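Local coordinates for protein farnesyl pyrophosphate synthetase (Staphylococcus aureus, PDB 5H9D) that probably builds heptaprenyl diphosphate chains in a magnesium-dependent prenyl transfer, as component II of a two-protein heptaprenyl diphosphate synthase, at residues Q30-H34 with K99-Q103; V211-T215 with I277-K281. All coordinates share one frame; numbering follows the deposited sequence.

Contact 1 of 2, residues Q30-H34 with K99-Q103. With PO4 (phosphate ion), chain H.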
loop_
_atom_site.group_PDB
_atom_site.type_symbol
_atom_site.label_atom_id
_atom_site.label_comp_id
_atom_site.label_asym_id
_atom_site.label_seq_id
_atom_site.Cartn_x
_atom_site.Cartn_y
_atom_site.Cartn_z
ATOM N N GLN A 30 -13.286 -13.254 5.554
ATOM C CA GLN A 30 -14.504 -12.478 5.672
ATOM C C GLN A 30 -14.215 -10.982 5.555
ATOM O O GLN A 30 -14.999 -10.249 4.956
ATOM C CB GLN A 30 -15.155 -12.691 7.018
ATOM C CG GLN A 30 -15.655 -14.062 7.354
ATOM C CD GLN A 30 -16.290 -14.024 8.730
ATOM O OE1 GLN A 30 -17.377 -13.436 8.912
ATOM N NE2 GLN A 30 -15.599 -14.603 9.722
ATOM N N ALA A 31 -13.118 -10.522 6.157
ATOM C CA ALA A 31 -12.765 -9.104 6.086
ATOM C C ALA A 31 -12.456 -8.698 4.637
ATOM O O ALA A 31 -13.037 -7.747 4.114
ATOM C CB ALA A 31 -11.571 -8.793 6.994
ATOM N N SER A 32 -11.550 -9.414 3.989
ATOM C CA SER A 32 -11.209 -9.118 2.610
ATOM C C SER A 32 -12.458 -9.105 1.719
ATOM O O SER A 32 -12.624 -8.216 0.895
ATOM C CB SER A 32 -10.203 -10.150 2.092
ATOM O OG SER A 32 -8.999 -10.083 2.829
ATOM N N LEU A 33 -13.336 -10.090 1.897
ATOM C CA LEU A 33 -14.575 -10.188 1.121
ATOM C C LEU A 33 -15.558 -9.065 1.494
ATOM O O LEU A 33 -16.271 -8.521 0.638
ATOM C CB LEU A 33 -15.227 -11.536 1.347
ATOM C CG LEU A 33 -16.513 -11.709 0.549
ATOM C CD1 LEU A 33 -16.246 -11.604 -0.974
ATOM C CD2 LEU A 33 -17.122 -13.032 0.903
ATOM N N HIS A 34 -15.601 -8.715 2.772
ATOM C CA HIS A 34 -16.459 -7.628 3.201
ATOM C C HIS A 34 -16.096 -6.387 2.372
ATOM O O HIS A 34 -16.957 -5.798 1.738
ATOM C CB HIS A 34 -16.236 -7.333 4.679
ATOM C CG HIS A 34 -17.012 -6.163 5.188
ATOM N ND1 HIS A 34 -18.370 -6.030 4.992
ATOM C CD2 HIS A 34 -16.626 -5.091 5.919
ATOM C CE1 HIS A 34 -18.785 -4.922 5.584
ATOM N NE2 HIS A 34 -17.746 -4.334 6.153
ATOM N N LYS A 99 -13.570 -1.425 12.484
ATOM C CA LYS A 99 -14.783 -1.262 13.291
ATOM C C LYS A 99 -15.702 -2.462 13.337
ATOM O O LYS A 99 -16.436 -2.625 14.303
ATOM C CB LYS A 99 -15.599 -0.040 12.854
ATOM C CG LYS A 99 -15.043 1.272 13.384
ATOM C CD LYS A 99 -16.119 2.333 13.467
ATOM C CE LYS A 99 -15.539 3.630 14.000
ATOM N NZ LYS A 99 -14.684 3.336 15.193
ATOM N N LYS A 100 -15.666 -3.299 12.303
ATOM C CA LYS A 100 -16.502 -4.496 12.257
ATOM C C LYS A 100 -15.863 -5.573 13.110
ATOM O O LYS A 100 -16.538 -6.436 13.615
ATOM C CB LYS A 100 -16.622 -4.988 10.825
ATOM C CG LYS A 100 -17.865 -5.775 10.521
ATOM C CD LYS A 100 -17.847 -6.258 9.083
ATOM C CE LYS A 100 -19.227 -6.745 8.647
ATOM N NZ LYS A 100 -19.941 -7.493 9.728
ATOM N N TRP A 101 -14.551 -5.518 13.260
ATOM C CA TRP A 101 -13.814 -6.488 14.062
ATOM C C TRP A 101 -12.974 -5.688 15.064
ATOM O O TRP A 101 -13.438 -5.359 16.149
ATOM C CB TRP A 101 -12.901 -7.353 13.164
ATOM C CG TRP A 101 -13.615 -8.425 12.346
ATOM C CD1 TRP A 101 -13.890 -9.710 12.737
ATOM C CD2 TRP A 101 -14.106 -8.305 10.998
ATOM N NE1 TRP A 101 -14.506 -10.386 11.721
ATOM C CE2 TRP A 101 -14.657 -9.553 10.646
ATOM C CE3 TRP A 101 -14.139 -7.261 10.060
ATOM C CZ2 TRP A 101 -15.234 -9.792 9.403
ATOM C CZ3 TRP A 101 -14.720 -7.503 8.812
ATOM C CH2 TRP A 101 -15.259 -8.762 8.500
ATOM N N ASP A 102 -11.736 -5.388 14.714
ATOM C CA ASP A 102 -10.898 -4.594 15.578
ATOM C C ASP A 102 -9.631 -4.140 14.858
ATOM O O ASP A 102 -9.400 -4.490 13.702
ATOM C CB ASP A 102 -10.559 -5.337 16.888
ATOM C CG ASP A 102 -9.646 -6.524 16.677
ATOM O OD1 ASP A 102 -10.110 -7.596 16.220
ATOM O OD2 ASP A 102 -8.442 -6.380 16.967
ATOM N N GLN A 103 -8.823 -3.354 15.559
ATOM C CA GLN A 103 -7.607 -2.806 14.998
ATOM C C GLN A 103 -6.574 -3.846 14.611
ATOM O O GLN A 103 -5.930 -3.694 13.576
ATOM C CB GLN A 103 -6.997 -1.785 15.969
ATOM C CG GLN A 103 -5.984 -0.852 15.339
ATOM C CD GLN A 103 -5.505 0.256 16.296
ATOM O OE1 GLN A 103 -6.311 1.034 16.836
ATOM N NE2 GLN A 103 -4.185 0.334 16.499
HETATM P P PO4 H . -22.699 -5.265 8.687
HETATM O O1 PO4 H . -22.983 -6.352 7.716
HETATM O O2 PO4 H . -22.737 -5.810 10.069
HETATM O O3 PO4 H . -21.354 -4.698 8.413
HETATM O O4 PO4 H . -23.723 -4.198 8.549
#
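W101 lays its six-membered ring against the helical turn of Q30-H34, presenting its outer rim to the backbone. A31 CB stands over one face, 4.2 Å from the ring centroid and 23° off the normal, a CH-pi contact displaced toward the rim. W101 CH2 also comes within 3.5 Å of A31 CA. Q30 adds CB, 3.8 Å from W101 CZ2, and H34 CB meets the same ring at its edge. CG of K100, the preceding residue, sits over the opposite face of the indole near the rim, so the ring has a helix alanine on one side and a lysine methylene on the other.

K100 makes the second half of the contact. With CG swung away from the backbone N (chi1 -154°), its aliphatic chain runs out extended and passes aslant over the imidazole of H34. CD lies over that ring, 3.6 Å from the centroid, in a second CH-pi contact, before a bend at chi4 turns the amine aside. K100 NZ then gives a weak hydrogen bond of 3.3 Å to O2 of a phosphate ion, probably from the crystallisation liquor. That anion probably favours a charged amine, whose nitrogen stays 5.2 Å from H34 ND1.

Further out, H34 NE2 hydrogen-bonds to L95 O of strand 94-95, which probably helps to set the rotation of the ring under the lysine. W101 is where the chain leaves helix 97-100, and D102 follows as N-cap of helix 103-121, with OD2 on T104 N and OD1 on T105 OG1; D102 also packs on H112 of the subunit 1 chain. In the mainly helical fold of the polyprenyl synthetases, the contact thus joins helix 26-38 at the surface to the turn between two consecutive helices, through a tryptophan laid on a helix flank.

Contact 2 of 2, residues V211-T215 with I277-K281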
loop_
_atom_site.group_PDB
_atom_site.type_symbol
_atom_site.label_atom_id
_atom_site.label_comp_id
_atom_site.label_asym_id
_atom_site.label_seq_id
_atom_site.Cartn_x
_atom_site.Cartn_y
_atom_site.Cartn_z
ATOM N N VAL A 211 -11.982 18.411 -4.749
ATOM C CA VAL A 211 -13.006 19.392 -5.018
ATOM C C VAL A 211 -14.319 18.840 -4.464
ATOM O O VAL A 211 -15.041 19.554 -3.784
ATOM C CB VAL A 211 -13.135 19.690 -6.525
ATOM C CG1 VAL A 211 -14.252 20.692 -6.753
ATOM C CG2 VAL A 211 -11.839 20.256 -7.044
ATOM N N LEU A 212 -14.595 17.557 -4.706
ATOM C CA LEU A 212 -15.831 16.941 -4.237
ATOM C C LEU A 212 -15.944 16.803 -2.728
ATOM O O LEU A 212 -16.912 16.264 -2.213
ATOM C CB LEU A 212 -16.007 15.565 -4.861
ATOM C CG LEU A 212 -16.268 15.394 -6.360
ATOM C CD1 LEU A 212 -16.439 13.899 -6.651
ATOM C CD2 LEU A 212 -17.480 16.175 -6.777
ATOM N N ASP A 213 -14.954 17.279 -2.003
ATOM C CA ASP A 213 -15.021 17.151 -0.565
ATOM C C ASP A 213 -15.731 18.380 -0.007
ATOM O O ASP A 213 -16.125 18.404 1.153
ATOM C CB ASP A 213 -13.607 17.008 0.015
ATOM C CG ASP A 213 -13.577 16.126 1.255
ATOM O OD1 ASP A 213 -13.832 16.642 2.369
ATOM O OD2 ASP A 213 -13.318 14.904 1.101
ATOM N N PHE A 214 -15.911 19.387 -0.858
ATOM C CA PHE A 214 -16.571 20.629 -0.468
ATOM C C PHE A 214 -17.909 20.800 -1.195
ATOM O O PHE A 214 -18.862 21.361 -0.658
ATOM C CB PHE A 214 -15.665 21.824 -0.798
ATOM C CG PHE A 214 -14.454 21.939 0.089
ATOM C CD1 PHE A 214 -14.572 22.402 1.400
ATOM C CD2 PHE A 214 -13.187 21.615 -0.388
ATOM C CE1 PHE A 214 -13.447 22.546 2.216
ATOM C CE2 PHE A 214 -12.068 21.758 0.422
ATOM C CZ PHE A 214 -12.203 22.226 1.728
ATOM N N THR A 215 -17.975 20.287 -2.414
ATOM C CA THR A 215 -19.157 20.416 -3.254
ATOM C C THR A 215 -20.203 19.276 -3.221
ATOM O O THR A 215 -21.336 19.469 -3.687
ATOM C CB THR A 215 -18.710 20.632 -4.715
ATOM O OG1 THR A 215 -17.927 19.506 -5.156
ATOM C CG2 THR A 215 -17.870 21.896 -4.824
ATOM N N ILE A 277 -13.052 26.766 -6.184
ATOM C CA ILE A 277 -13.549 25.430 -6.413
ATOM C C ILE A 277 -13.510 25.222 -7.911
ATOM O O ILE A 277 -13.345 24.105 -8.392
ATOM C CB ILE A 277 -14.991 25.258 -5.918
ATOM C CG1 ILE A 277 -14.973 24.852 -4.459
ATOM C CG2 ILE A 277 -15.710 24.192 -6.734
ATOM C CD1 ILE A 277 -14.369 23.479 -4.230
ATOM N N ASP A 278 -13.647 26.311 -8.649
ATOM C CA ASP A 278 -13.642 26.209 -10.096
ATOM C C ASP A 278 -12.244 26.276 -10.686
ATOM O O ASP A 278 -11.960 25.636 -11.702
ATOM C CB ASP A 278 -14.574 27.278 -10.686
ATOM C CG ASP A 278 -16.054 26.969 -10.410
ATOM O OD1 ASP A 278 -16.610 26.080 -11.108
ATOM O OD2 ASP A 278 -16.642 27.590 -9.483
ATOM N N GLU A 279 -11.361 27.034 -10.048
ATOM C CA GLU A 279 -10.003 27.120 -10.532
ATOM C C GLU A 279 -9.405 25.722 -10.323
ATOM O O GLU A 279 -8.628 25.246 -11.151
ATOM C CB GLU A 279 -9.239 28.185 -9.750
ATOM C CG GLU A 279 -7.893 28.566 -10.371
ATOM C CD GLU A 279 -7.062 29.499 -9.479
ATOM O OE1 GLU A 279 -5.837 29.654 -9.727
ATOM O OE2 GLU A 279 -7.637 30.080 -8.534
ATOM N N ALA A 280 -9.796 25.055 -9.229
ATOM C CA ALA A 280 -9.309 23.708 -8.919
ATOM C C ALA A 280 -9.775 22.744 -10.007
ATOM O O ALA A 280 -8.972 22.036 -10.620
ATOM C CB ALA A 280 -9.821 23.267 -7.579
ATOM N N LYS A 281 -11.082 22.732 -10.233
ATOM C CA LYS A 281 -11.698 21.907 -11.257
ATOM C C LYS A 281 -10.979 22.123 -12.583
ATOM O O LYS A 281 -10.822 21.192 -13.369
ATOM C CB LYS A 281 -13.146 22.313 -11.462
ATOM C CG LYS A 281 -14.159 21.819 -10.460
ATOM C CD LYS A 281 -15.523 22.240 -11.024
ATOM C CE LYS A 281 -16.695 22.055 -10.076
ATOM N NZ LYS A 281 -17.802 22.961 -10.534
#
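V211 and I277 meet through branches set by their first torsions: in V211 CG1 lies opposite the backbone N (chi1 178°), leaving CG2 opposite the carbonyl carbon, while I277 turns CG1 beside its own N (chi1 -88°) and sends CD1 across. V211 CG1 touches I277 CD1 at 3.8 Å and also K281 CG; its other methyl, CG2, rests on A280 CB at 3.7 Å. T215 CG2 reaches I277 CG2 tip to tip at 3.7 Å, and F214 lends its CB to I277 CD1. The polar end of T215 turns back instead: OG1 donates to V211 O over 3.2 Å, from above the carbonyl plane, while F214 N reaches that oxygen from the opposite face. K281 NZ weakly bridges D278 OD1 on its own helix.

The sequence D-D-V-L-D, the family's second aspartate-rich motif, runs through V211 and L212 to D213, whose OD1 bonds D228 N. The axes of the two short segments run roughly antiparallel, at 149°, and approach to 10.6 Å. Helix 236-243 meets F214 and A280 through I238 and P237, and helix 261-272 covers F214 and I277 with I271.

In the fold
Contact 1 lies at the surface and contact 2 is mostly buried; their centres are 32 Å apart, their nearest atoms about 17 Å, and they hold different helices. Along the chain contact 1 closes before contact 2 opens. Both depend on apolar carbon rather than bonds between their segments, yet the means differ: flat rings met over their faces by alanine and lysine carbons at the edge of the fold, against methyl branches meeting end on or aslant between two long helices. A phosphate and the subunit 1 chain lie close to contact 1, whereas contact 2 has its exposed lysine-aspartate pair on one helix and touches no other protein chain.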